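Local coordinates for sulfate transporter 4.1, chloroplastic (Arabidopsis thaliana, PDB 7LHV), which cotransports protons and sulfate across the membrane as a member of the SLC26A/SulP family and may take part in regulating sulfate assimilation, at residues 217-222 and 237-242; 223-228 and 256-261; 229-234 and 244-249; 263-268 and 437-442. One frame throughout, in Å; residues are numbered along the deposited sequence.

Contact 1: 217-222 and 237-242; sequences AIVIGL and SKIVPI
Ser237 meets Val219 mainly through its backbone: its carbonyl oxygen O lies 3.8 Å from Val219 CG2, while the OG of Ser237 is 4.3 Å from Val219 CG1. The polar edge of the loop is thus laid against the two methyls of a valine, and nothing stronger than van der Waals contact joins them. Lys238 follows at the N-cap position, and the chain enters helix 239-249. Ile239 carries the centre of the interface. Its CD1 sits 3.6 Å from Leu222 CD1 and 3.8 Å from Val219 CG2, so one methyl fills the space between residues three apart on helix 206-229. The second torsion of Ile239 (chi2 -56°) bends CD1 in toward that helix, and its side chain crosses that of Leu222 at about a right angle. This is a helix-loop-helix connection within the sulfate permease family region, with a short helix docked on the predicted membrane-spanning helix that precedes it. Leu473 of helix 459-474 packs on both Ile218 and Ile239 and is joined to Ile239 by a backbone hydrogen bond. One turn on, Ile242 sets its CG2, anti to the backbone N, 3.7 Å from Leu222 O and 4.2 Å from Leu222 CB.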
loop_
_atom_site.group_PDB
_atom_site.type_symbol
_atom_site.label_atom_id
_atom_site.label_comp_id
_atom_site.label_asym_id
_atom_site.label_seq_id
_atom_site.Cartn_x
_atom_site.Cartn_y
_atom_site.Cartn_z
ATOM N N ALA A 217 8.301 -10.398 -22.272
ATOM C CA ALA A 217 8.324 -10.830 -23.665
ATOM C C ALA A 217 9.748 -10.908 -24.196
ATOM O O ALA A 217 10.109 -11.864 -24.897
ATOM C CB ALA A 217 7.487 -9.885 -24.521
ATOM N N ILE A 218 10.574 -9.912 -23.874
ATOM C CA ILE A 218 11.970 -9.955 -24.310
ATOM C C ILE A 218 12.691 -11.142 -23.679
ATOM O O ILE A 218 13.471 -11.838 -24.342
ATOM C CB ILE A 218 12.677 -8.624 -23.998
ATOM C CG1 ILE A 218 12.123 -7.513 -24.886
ATOM C CG2 ILE A 218 14.172 -8.752 -24.209
ATOM C CD1 ILE A 218 12.628 -6.143 -24.524
ATOM N N VAL A 219 12.441 -11.392 -22.393
ATOM C CA VAL A 219 13.065 -12.528 -21.717
ATOM C C VAL A 219 12.627 -13.840 -22.356
ATOM O O VAL A 219 13.437 -14.754 -22.545
ATOM C CB VAL A 219 12.745 -12.492 -20.211
ATOM C CG1 VAL A 219 13.055 -13.831 -19.567
ATOM C CG2 VAL A 219 13.533 -11.388 -19.536
ATOM N N ILE A 220 11.343 -13.956 -22.695
ATOM C CA ILE A 220 10.832 -15.173 -23.319
ATOM C C ILE A 220 11.496 -15.403 -24.670
ATOM O O ILE A 220 11.913 -16.523 -24.994
ATOM C CB ILE A 220 9.300 -15.099 -23.450
ATOM C CG1 ILE A 220 8.634 -15.249 -22.084
ATOM C CG2 ILE A 220 8.798 -16.165 -24.391
ATOM C CD1 ILE A 220 7.198 -14.793 -22.064
ATOM N N GLY A 221 11.607 -14.348 -25.480
ATOM C CA GLY A 221 12.266 -14.492 -26.768
ATOM C C GLY A 221 13.725 -14.892 -26.640
ATOM O O GLY A 221 14.209 -15.769 -27.366
ATOM N N LEU A 222 14.447 -14.258 -25.713
ATOM C CA LEU A 222 15.852 -14.599 -25.525
ATOM C C LEU A 222 16.036 -15.980 -24.913
ATOM O O LEU A 222 17.099 -16.581 -25.084
ATOM C CB LEU A 222 16.540 -13.548 -24.658
ATOM C CG LEU A 222 16.950 -12.272 -25.391
ATOM C CD1 LEU A 222 17.727 -11.356 -24.473
ATOM C CD2 LEU A 222 17.764 -12.603 -26.629
ATOM N N SER A 237 16.312 -15.896 -15.751
ATOM C CA SER A 237 15.316 -14.889 -16.081
ATOM C C SER A 237 15.921 -13.504 -16.264
ATOM O O SER A 237 15.179 -12.521 -16.354
ATOM C CB SER A 237 14.232 -14.848 -15.002
ATOM O OG SER A 237 13.317 -13.797 -15.243
ATOM N N LYS A 238 17.244 -13.400 -16.308
ATOM C CA LYS A 238 17.938 -12.136 -16.487
ATOM C C LYS A 238 18.672 -12.133 -17.821
ATOM O O LYS A 238 19.147 -13.172 -18.287
ATOM C CB LYS A 238 18.924 -11.883 -15.346
ATOM C CG LYS A 238 18.344 -12.114 -13.964
ATOM C CD LYS A 238 19.422 -12.018 -12.901
ATOM C CE LYS A 238 18.850 -12.259 -11.516
ATOM N NZ LYS A 238 18.395 -13.667 -11.355
ATOM N N ILE A 239 18.763 -10.951 -18.432
ATOM C CA ILE A 239 19.321 -10.853 -19.777
ATOM C C ILE A 239 20.822 -11.111 -19.771
ATOM O O ILE A 239 21.355 -11.756 -20.683
ATOM C CB ILE A 239 18.990 -9.482 -20.390
ATOM C CG1 ILE A 239 17.480 -9.292 -20.450
ATOM C CG2 ILE A 239 19.584 -9.359 -21.781
ATOM C CD1 ILE A 239 16.754 -10.382 -21.191
ATOM N N VAL A 240 21.531 -10.595 -18.766
ATOM C CA VAL A 240 22.991 -10.686 -18.767
ATOM C C VAL A 240 23.482 -12.131 -18.738
ATOM O O VAL A 240 24.334 -12.484 -19.568
ATOM C CB VAL A 240 23.575 -9.834 -17.627
ATOM C CG1 VAL A 240 25.078 -10.005 -17.555
ATOM C CG2 VAL A 240 23.210 -8.372 -17.822
ATOM N N PRO A 241 23.017 -13.002 -17.829
ATOM C CA PRO A 241 23.463 -14.405 -17.899
ATOM C C PRO A 241 23.076 -15.101 -19.191
ATOM O O PRO A 241 23.845 -15.928 -19.694
ATOM C CB PRO A 241 22.791 -15.048 -16.678
ATOM C CG PRO A 241 21.669 -14.150 -16.338
ATOM C CD PRO A 241 22.147 -12.779 -16.663
ATOM N N ILE A 242 21.908 -14.783 -19.754
ATOM C CA ILE A 242 21.489 -15.416 -21.003
ATOM C C ILE A 242 22.448 -15.052 -22.128
ATOM O O ILE A 242 22.907 -15.915 -22.886
ATOM C CB ILE A 242 20.043 -15.019 -21.350
ATOM C CG1 ILE A 242 19.065 -15.587 -20.324
ATOM C CG2 ILE A 242 19.683 -15.495 -22.744
ATOM C CD1 ILE A 242 17.660 -15.054 -20.473
#

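Contact 2: 223-228 and 256-261; sequences SQIKYF and PPFVMG
The contact is a steep crossing of two helices of the permease region, the C-terminal part of helix 206-229 and the first turns of helix 255-277, with Gly261 CA set over the face of the Phe228 ring. The axes of the short segments approach to 9.0 Å, and their N-to-C directions differ by 118°. Phe228 has CG anti to its carbonyl carbon (chi1 -77°), which stands the ring up beside the second helix. Gly261 CA lies 3.7 Å from the ring centroid and 21° off the normal, a CH-pi contact. A beta carbon on Gly261 would fall 2.5 Å from Phe228 CE1, so the glycine is what admits the ring. Replacing Phe228 by alanine is likely to lose the CH-pi contact and leave Gly261 CA without the ring over it. Phe258 packs against the base of Phe228: Phe228 CB is 3.7 Å from Phe258 CD1, and the Phe228 carbonyl oxygen lies at the edge of the Phe258 ring, near its plane. That oxygen is 3.1 Å from Phe258 N, but the angle is too poor for a hydrogen bond. Pro257 CB adds a contact of 3.9 Å with Tyr227 O. The result is a steeply crossed helix pair in the permease region, closed by a CH-pi contact between a glycine and a phenylalanine ring.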
loop_
_atom_site.group_PDB
_atom_site.type_symbol
_atom_site.label_atom_id
_atom_site.label_comp_id
_atom_site.label_asym_id
_atom_site.label_seq_id
_atom_site.Cartn_x
_atom_site.Cartn_y
_atom_site.Cartn_z
ATOM N N SER A 223 15.036 -16.493 -24.199
ATOM C CA SER A 223 15.112 -17.867 -23.718
ATOM C C SER A 223 14.841 -18.856 -24.841
ATOM O O SER A 223 15.457 -19.927 -24.891
ATOM C CB SER A 223 14.125 -18.081 -22.572
ATOM O OG SER A 223 14.512 -17.354 -21.420
ATOM N N GLN A 224 13.926 -18.516 -25.747
ATOM C CA GLN A 224 13.564 -19.422 -26.828
ATOM C C GLN A 224 14.545 -19.394 -27.991
ATOM O O GLN A 224 14.494 -20.291 -28.837
ATOM C CB GLN A 224 12.159 -19.096 -27.338
ATOM C CG GLN A 224 11.074 -19.367 -26.320
ATOM C CD GLN A 224 10.871 -20.843 -26.070
ATOM O OE1 GLN A 224 10.265 -21.545 -26.876
ATOM N NE2 GLN A 224 11.382 -21.324 -24.944
ATOM N N ILE A 225 15.427 -18.394 -28.063
ATOM C CA ILE A 225 16.419 -18.377 -29.137
ATOM C C ILE A 225 17.382 -19.559 -29.036
ATOM O O ILE A 225 18.084 -19.874 -30.005
ATOM C CB ILE A 225 17.192 -17.038 -29.138
ATOM C CG1 ILE A 225 18.000 -16.873 -30.426
ATOM C CG2 ILE A 225 18.143 -16.977 -27.969
ATOM C CD1 ILE A 225 17.152 -16.741 -31.667
ATOM N N LYS A 226 17.428 -20.236 -27.884
ATOM C CA LYS A 226 18.352 -21.353 -27.720
ATOM C C LYS A 226 18.017 -22.509 -28.653
ATOM O O LYS A 226 18.915 -23.252 -29.063
ATOM C CB LYS A 226 18.358 -21.823 -26.264
ATOM C CG LYS A 226 17.148 -22.636 -25.851
ATOM C CD LYS A 226 17.148 -22.891 -24.357
ATOM C CE LYS A 226 15.886 -23.609 -23.919
ATOM N NZ LYS A 226 15.793 -23.703 -22.438
ATOM N N TYR A 227 16.739 -22.685 -28.992
ATOM C CA TYR A 227 16.373 -23.720 -29.953
ATOM C C TYR A 227 16.840 -23.352 -31.354
ATOM O O TYR A 227 17.222 -24.227 -32.138
ATOM C CB TYR A 227 14.865 -23.950 -29.929
ATOM C CG TYR A 227 14.348 -24.435 -28.598
ATOM C CD1 TYR A 227 14.467 -25.766 -28.231
ATOM C CD2 TYR A 227 13.754 -23.560 -27.702
ATOM C CE1 TYR A 227 14.000 -26.215 -27.014
ATOM C CE2 TYR A 227 13.286 -23.999 -26.482
ATOM C CZ TYR A 227 13.412 -25.328 -26.143
ATOM O OH TYR A 227 12.946 -25.772 -24.927
ATOM N N PHE A 228 16.799 -22.062 -31.690
ATOM C CA PHE A 228 17.354 -21.615 -32.962
ATOM C C PHE A 228 18.856 -21.853 -33.009
ATOM O O PHE A 228 19.389 -22.316 -34.023
ATOM C CB PHE A 228 17.055 -20.133 -33.180
ATOM C CG PHE A 228 15.642 -19.840 -33.598
ATOM C CD1 PHE A 228 14.623 -20.743 -33.356
ATOM C CD2 PHE A 228 15.334 -18.650 -34.229
ATOM C CE1 PHE A 228 13.331 -20.463 -33.735
ATOM C CE2 PHE A 228 14.044 -18.368 -34.613
ATOM C CZ PHE A 228 13.042 -19.275 -34.365
ATOM N N PRO A 256 21.411 -25.697 -39.637
ATOM C CA PRO A 256 20.061 -26.161 -40.012
ATOM C C PRO A 256 18.977 -25.671 -39.062
ATOM O O PRO A 256 17.959 -25.138 -39.530
ATOM C CB PRO A 256 20.192 -27.692 -39.987
ATOM C CG PRO A 256 21.607 -27.932 -40.303
ATOM C CD PRO A 256 22.366 -26.823 -39.636
ATOM N N PRO A 257 19.113 -25.857 -37.735
ATOM C CA PRO A 257 18.023 -25.391 -36.861
ATOM C C PRO A 257 17.822 -23.889 -36.912
ATOM O O PRO A 257 16.679 -23.422 -36.869
ATOM C CB PRO A 257 18.460 -25.867 -35.470
ATOM C CG PRO A 257 19.913 -25.909 -35.545
ATOM C CD PRO A 257 20.227 -26.388 -36.927
ATOM N N PHE A 258 18.906 -23.116 -37.020
ATOM C CA PHE A 258 18.766 -21.667 -37.092
ATOM C C PHE A 258 18.055 -21.244 -38.369
ATOM O O PHE A 258 17.182 -20.371 -38.338
ATOM C CB PHE A 258 20.130 -20.992 -36.992
ATOM C CG PHE A 258 20.053 -19.516 -36.739
ATOM C CD1 PHE A 258 19.812 -19.032 -35.466
ATOM C CD2 PHE A 258 20.213 -18.612 -37.774
ATOM C CE1 PHE A 258 19.737 -17.675 -35.227
ATOM C CE2 PHE A 258 20.140 -17.254 -37.542
ATOM C CZ PHE A 258 19.901 -16.785 -36.267
ATOM N N VAL A 259 18.412 -21.854 -39.501
ATOM C CA VAL A 259 17.761 -21.512 -40.764
ATOM C C VAL A 259 16.286 -21.888 -40.719
ATOM O O VAL A 259 15.415 -21.117 -41.145
ATOM C CB VAL A 259 18.485 -22.187 -41.942
ATOM C CG1 VAL A 259 17.630 -22.125 -43.193
ATOM C CG2 VAL A 259 19.823 -21.518 -42.185
ATOM N N MET A 260 15.982 -23.078 -40.196
ATOM C CA MET A 260 14.592 -23.509 -40.097
ATOM C C MET A 260 13.787 -22.561 -39.218
ATOM O O MET A 260 12.684 -22.135 -39.587
ATOM C CB MET A 260 14.529 -24.935 -39.549
ATOM C CG MET A 260 13.207 -25.640 -39.781
ATOM S SD MET A 260 13.234 -27.333 -39.176
ATOM C CE MET A 260 13.440 -28.231 -40.705
ATOM N N GLY A 261 14.332 -22.204 -38.055
ATOM C CA GLY A 261 13.627 -21.298 -37.169
ATOM C C GLY A 261 13.434 -19.923 -37.772
ATOM O O GLY A 261 12.358 -19.333 -37.654
#

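Contact 3: 229-234 and 244-249; sequences LGYSIA and ESIIAG
Tyr231 is hydrogen-bonded to Ile246, joining segment 229-234 to helix 239-249. The hydroxyl OH of Tyr231 donates to Ile246 O at 2.8 Å. It approaches the carbonyl at a C=O...O angle of 128°, tilted 15° from the carbonyl plane, so the bond comes in from the flank of the oxygen. The first torsion of Tyr231 places CG between the backbone N and the carbonyl carbon (chi1 54°), which swings the ring across to the helix. Also among the polar groups, Ser245 OG is hydrogen-bonded to the Pro241 and Ile242 carbonyls within its own helix.

Packing on the ring comes from the Gly249 peptide, whose O stands 3.2 Å above the plane of Tyr231, offset toward the rim. A beta carbon on Gly249 would come within 2.5 Å of Tyr231 CE1, so a side chain at Gly249 would collide with the ring where it now lies. A phenylalanine in place of Tyr231 could still cover Gly249, but would probably leave Ile246 O without its hydroxyl donor and the ring freer to shift.

The apolar contacts gather round Ile246. Leu229 CD1 reaches Ile246 CG2 at 3.8 Å, the two side chains crossing at about a right angle, while Ile233 lies alongside Ile246, its CG2 4.0 Å from Ile246 CG1. Ser245 turns its CB toward Ala234.

Gly230, with positive phi, ends helix 206-229, and the connecting loop then packs along helix 239-249, making a helix-loop-helix connection.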
loop_
_atom_site.group_PDB
_atom_site.type_symbol
_atom_site.label_atom_id
_atom_site.label_comp_id
_atom_site.label_asym_id
_atom_site.label_seq_id
_atom_site.Cartn_x
_atom_site.Cartn_y
_atom_site.Cartn_z
ATOM N N LEU A 229 19.554 -21.541 -31.915
ATOM C CA LEU A 229 21.005 -21.696 -31.888
ATOM C C LEU A 229 21.408 -23.157 -32.020
ATOM O O LEU A 229 22.369 -23.484 -32.727
ATOM C CB LEU A 229 21.571 -21.100 -30.599
ATOM C CG LEU A 229 21.384 -19.597 -30.410
ATOM C CD1 LEU A 229 21.919 -19.172 -29.056
ATOM C CD2 LEU A 229 22.070 -18.834 -31.524
ATOM N N GLY A 230 20.688 -24.052 -31.351
ATOM C CA GLY A 230 20.966 -25.469 -31.412
ATOM C C GLY A 230 21.717 -26.037 -30.230
ATOM O O GLY A 230 21.893 -27.259 -30.164
ATOM N N TYR A 231 22.164 -25.201 -29.295
ATOM C CA TYR A 231 22.857 -25.670 -28.105
ATOM C C TYR A 231 22.181 -25.108 -26.864
ATOM O O TYR A 231 21.615 -24.011 -26.886
ATOM C CB TYR A 231 24.344 -25.279 -28.114
ATOM C CG TYR A 231 24.609 -23.803 -28.316
ATOM C CD1 TYR A 231 24.658 -22.933 -27.239
ATOM C CD2 TYR A 231 24.832 -23.287 -29.583
ATOM C CE1 TYR A 231 24.908 -21.589 -27.418
ATOM C CE2 TYR A 231 25.085 -21.945 -29.771
ATOM C CZ TYR A 231 25.121 -21.101 -28.686
ATOM O OH TYR A 231 25.371 -19.761 -28.872
ATOM N N SER A 232 22.240 -25.878 -25.781
ATOM C CA SER A 232 21.622 -25.462 -24.531
ATOM C C SER A 232 22.342 -24.250 -23.955
ATOM O O SER A 232 23.573 -24.171 -23.972
ATOM C CB SER A 232 21.637 -26.609 -23.523
ATOM O OG SER A 232 20.837 -26.303 -22.394
ATOM N N ILE A 233 21.566 -23.303 -23.443
ATOM C CA ILE A 233 22.102 -22.088 -22.855
ATOM C C ILE A 233 21.756 -22.074 -21.372
ATOM O O ILE A 233 20.909 -22.833 -20.900
ATOM C CB ILE A 233 21.576 -20.824 -23.558
ATOM C CG1 ILE A 233 20.093 -20.625 -23.247
ATOM C CG2 ILE A 233 21.801 -20.919 -25.058
ATOM C CD1 ILE A 233 19.527 -19.335 -23.779
ATOM N N ALA A 234 22.435 -21.204 -20.627
ATOM C CA ALA A 234 22.173 -21.095 -19.199
ATOM C C ALA A 234 20.747 -20.626 -18.961
ATOM O O ALA A 234 20.277 -19.670 -19.584
ATOM C CB ALA A 234 23.162 -20.137 -18.537
ATOM N N GLU A 244 25.517 -13.926 -21.824
ATOM C CA GLU A 244 26.828 -14.495 -21.530
ATOM C C GLU A 244 26.894 -15.962 -21.932
ATOM O O GLU A 244 27.883 -16.406 -22.524
ATOM C CB GLU A 244 27.149 -14.333 -20.045
ATOM C CG GLU A 244 27.540 -12.924 -19.639
ATOM C CD GLU A 244 27.753 -12.792 -18.146
ATOM O OE1 GLU A 244 27.815 -13.835 -17.460
ATOM O OE2 GLU A 244 27.867 -11.650 -17.658
ATOM N N SER A 245 25.846 -16.728 -21.626
ATOM C CA SER A 245 25.820 -18.135 -22.006
ATOM C C SER A 245 25.786 -18.305 -23.517
ATOM O O SER A 245 26.437 -19.205 -24.060
ATOM C CB SER A 245 24.621 -18.824 -21.370
ATOM O OG SER A 245 23.417 -18.198 -21.769
ATOM N N ILE A 246 25.020 -17.462 -24.212
ATOM C CA ILE A 246 24.961 -17.550 -25.668
ATOM C C ILE A 246 26.336 -17.286 -26.268
ATOM O O ILE A 246 26.793 -18.011 -27.162
ATOM C CB ILE A 246 23.902 -16.579 -26.219
ATOM C CG1 ILE A 246 22.497 -17.092 -25.902
ATOM C CG2 ILE A 246 24.077 -16.387 -27.714
ATOM C CD1 ILE A 246 21.417 -16.055 -26.077
ATOM N N ILE A 247 27.024 -16.255 -25.773
ATOM C CA ILE A 247 28.367 -15.951 -26.261
ATOM C C ILE A 247 29.318 -17.100 -25.955
ATOM O O ILE A 247 30.152 -17.476 -26.789
ATOM C CB ILE A 247 28.864 -14.624 -25.659
ATOM C CG1 ILE A 247 28.016 -13.463 -26.172
ATOM C CG2 ILE A 247 30.327 -14.398 -25.999
ATOM C CD1 ILE A 247 28.187 -12.191 -25.380
ATOM N N ALA A 248 29.213 -17.678 -24.754
ATOM C CA ALA A 248 30.093 -18.780 -24.381
ATOM C C ALA A 248 29.888 -19.988 -25.286
ATOM O O ALA A 248 30.858 -20.624 -25.714
ATOM C CB ALA A 248 29.860 -19.162 -22.920
ATOM N N GLY A 249 28.638 -20.316 -25.589
ATOM C CA GLY A 249 28.334 -21.472 -26.402
ATOM C C GLY A 249 28.344 -21.253 -27.895
ATOM O O GLY A 249 28.141 -22.217 -28.641
#

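Contact 4: 263-268 and 437-442; sequences LILVIL and IVISAV
Leu265 and Ile439 make the closest apolar contact between segments 263-268 and 437-442, which belong to two predicted membrane-spanning helices of the permease region, far apart in sequence. Both methyls of Leu265 bear on a single methyl of its partner: Ile439 CG2 is 3.6 Å from Leu265 CD2 and 3.7 Å from Leu265 CD1. The leucine has CG anti to its backbone N (chi1 -179°), which carries the fork of the side chain toward the other helix, where it crosses Ile439 at about a right angle. One turn along, Leu268 takes up the neighbouring side. Its CD2 lies 3.8 Å from Ile437 CG1, and these two side chains meet at a slant. The CB of Ile437 points away from helix 255-277; its CG1 and the backbone CA beside it meet Leu268 CD2.

Contacts of apolar groups with polar atoms centre on Ser440, which lies between the two leucines. Leu265 CD1 is 3.8 Å from Ser440 CB and 3.7 Å from the Ser440 backbone N, and Leu268 CB is 4.0 Å from Ser440 OG. Leu265 CA and Ser440 CA are 6.4 Å apart. Over these segments the axes approach to 9.3 Å at a crossing angle of -37°, with the N-to-C directions running broadly the same way. Outside the pair, Phe228 of helix 206-229 also packs on Ile439, and Pro111 and Ser115 of helix 91-119 on Ile437.

Just beyond, Lys272 NZ makes a weak hydrogen bond to Ser440 O. Between the two segments themselves, with methyls and a serine at the interface, van der Waals contact carries the meeting.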
loop_
_atom_site.group_PDB
_atom_site.type_symbol
_atom_site.label_atom_id
_atom_site.label_comp_id
_atom_site.label_asym_id
_atom_site.label_seq_id
_atom_site.Cartn_x
_atom_site.Cartn_y
_atom_site.Cartn_z
ATOM N N LEU A 263 13.301 -19.089 -41.006
ATOM C CA LEU A 263 12.306 -19.143 -42.072
ATOM C C LEU A 263 10.897 -19.291 -41.512
ATOM O O LEU A 263 9.962 -18.630 -41.985
ATOM C CB LEU A 263 12.620 -20.281 -43.041
ATOM C CG LEU A 263 13.905 -20.146 -43.856
ATOM C CD1 LEU A 263 14.155 -21.408 -44.664
ATOM C CD2 LEU A 263 13.836 -18.930 -44.764
ATOM N N ILE A 264 10.720 -20.150 -40.505
ATOM C CA ILE A 264 9.390 -20.333 -39.933
ATOM C C ILE A 264 8.906 -19.043 -39.283
ATOM O O ILE A 264 7.748 -18.647 -39.447
ATOM C CB ILE A 264 9.388 -21.512 -38.942
ATOM C CG1 ILE A 264 9.520 -22.834 -39.696
ATOM C CG2 ILE A 264 8.117 -21.511 -38.116
ATOM C CD1 ILE A 264 9.727 -24.029 -38.799
ATOM N N LEU A 265 9.785 -18.362 -38.544
ATOM C CA LEU A 265 9.404 -17.110 -37.902
ATOM C C LEU A 265 9.059 -16.041 -38.931
ATOM O O LEU A 265 8.096 -15.287 -38.755
ATOM C CB LEU A 265 10.526 -16.633 -36.984
ATOM C CG LEU A 265 10.285 -15.343 -36.205
ATOM C CD1 LEU A 265 9.087 -15.491 -35.289
ATOM C CD2 LEU A 265 11.524 -14.979 -35.413
ATOM N N VAL A 266 9.835 -15.962 -40.016
ATOM C CA VAL A 266 9.550 -14.984 -41.064
ATOM C C VAL A 266 8.194 -15.264 -41.696
ATOM O O VAL A 266 7.393 -14.344 -41.910
ATOM C CB VAL A 266 10.677 -14.986 -42.113
ATOM C CG1 VAL A 266 10.194 -14.375 -43.417
ATOM C CG2 VAL A 266 11.886 -14.235 -41.588
ATOM N N ILE A 267 7.909 -16.532 -41.999
ATOM C CA ILE A 267 6.626 -16.881 -42.602
ATOM C C ILE A 267 5.482 -16.547 -41.655
ATOM O O ILE A 267 4.456 -15.993 -42.067
ATOM C CB ILE A 267 6.612 -18.366 -43.008
ATOM C CG1 ILE A 267 7.573 -18.608 -44.172
ATOM C CG2 ILE A 267 5.205 -18.806 -43.375
ATOM C CD1 ILE A 267 7.199 -17.874 -45.436
ATOM N N LEU A 268 5.640 -16.874 -40.369
ATOM C CA LEU A 268 4.589 -16.597 -39.396
ATOM C C LEU A 268 4.327 -15.103 -39.274
ATOM O O LEU A 268 3.170 -14.668 -39.247
ATOM C CB LEU A 268 4.967 -17.182 -38.036
ATOM C CG LEU A 268 4.397 -18.550 -37.666
ATOM C CD1 LEU A 268 4.684 -19.570 -38.751
ATOM C CD2 LEU A 268 4.964 -19.011 -36.338
ATOM N N ILE A 437 7.192 -20.341 -33.005
ATOM C CA ILE A 437 5.814 -19.991 -32.664
ATOM C C ILE A 437 5.774 -19.147 -31.396
ATOM O O ILE A 437 5.047 -18.150 -31.324
ATOM C CB ILE A 437 4.954 -21.260 -32.528
ATOM C CG1 ILE A 437 4.703 -21.877 -33.902
ATOM C CG2 ILE A 437 3.637 -20.937 -31.859
ATOM C CD1 ILE A 437 4.070 -23.236 -33.838
ATOM N N VAL A 438 6.552 -19.525 -30.379
ATOM C CA VAL A 438 6.587 -18.740 -29.144
ATOM C C VAL A 438 7.144 -17.346 -29.409
ATOM O O VAL A 438 6.634 -16.346 -28.882
ATOM C CB VAL A 438 7.399 -19.468 -28.057
ATOM C CG1 VAL A 438 7.497 -18.609 -26.813
ATOM C CG2 VAL A 438 6.757 -20.781 -27.717
ATOM N N ILE A 439 8.204 -17.255 -30.212
ATOM C CA ILE A 439 8.800 -15.956 -30.513
ATOM C C ILE A 439 7.803 -15.069 -31.245
ATOM O O ILE A 439 7.671 -13.877 -30.943
ATOM C CB ILE A 439 10.096 -16.140 -31.322
ATOM C CG1 ILE A 439 11.194 -16.726 -30.441
ATOM C CG2 ILE A 439 10.549 -14.819 -31.906
ATOM C CD1 ILE A 439 12.431 -17.115 -31.207
ATOM N N SER A 440 7.083 -15.633 -32.217
ATOM C CA SER A 440 6.068 -14.866 -32.931
ATOM C C SER A 440 4.943 -14.435 -32.001
ATOM O O SER A 440 4.425 -13.319 -32.118
ATOM C CB SER A 440 5.516 -15.689 -34.094
ATOM O OG SER A 440 4.422 -15.035 -34.709
ATOM N N ALA A 441 4.544 -15.308 -31.077
ATOM C CA ALA A 441 3.474 -14.966 -30.146
ATOM C C ALA A 441 3.879 -13.821 -29.228
ATOM O O ALA A 441 3.063 -12.941 -28.930
ATOM C CB ALA A 441 3.080 -16.191 -29.326
ATOM N N VAL A 442 5.130 -13.818 -28.758
ATOM C CA VAL A 442 5.569 -12.785 -27.820
ATOM C C VAL A 442 6.131 -11.543 -28.497
ATOM O O VAL A 442 6.401 -10.549 -27.809
ATOM C CB VAL A 442 6.623 -13.331 -26.837
ATOM C CG1 VAL A 442 6.081 -14.542 -26.112
ATOM C CG2 VAL A 442 7.909 -13.662 -27.570
#

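From the N terminus, helix 206-229 supplies the first segment of contact 1 and then of contact 2, and the chain leaves it into the loop of contact 3. Contact 1 closes a short loop at 237-242 and contact 3 a shorter one at 244-249; their segments alternate, so they cross. Contact 2 closes last of the three, at 256-261; it crosses contact 1 and encloses contact 3. Contact 4 follows in series, its segments 169 residues apart, bringing helix 431-443 against helix 255-277. It touches contact 1 through Ile220 and Val438, and contact 2 through Phe228 and Ile439, whereas contact 3 stays about 8 Å from it at the nearest atoms.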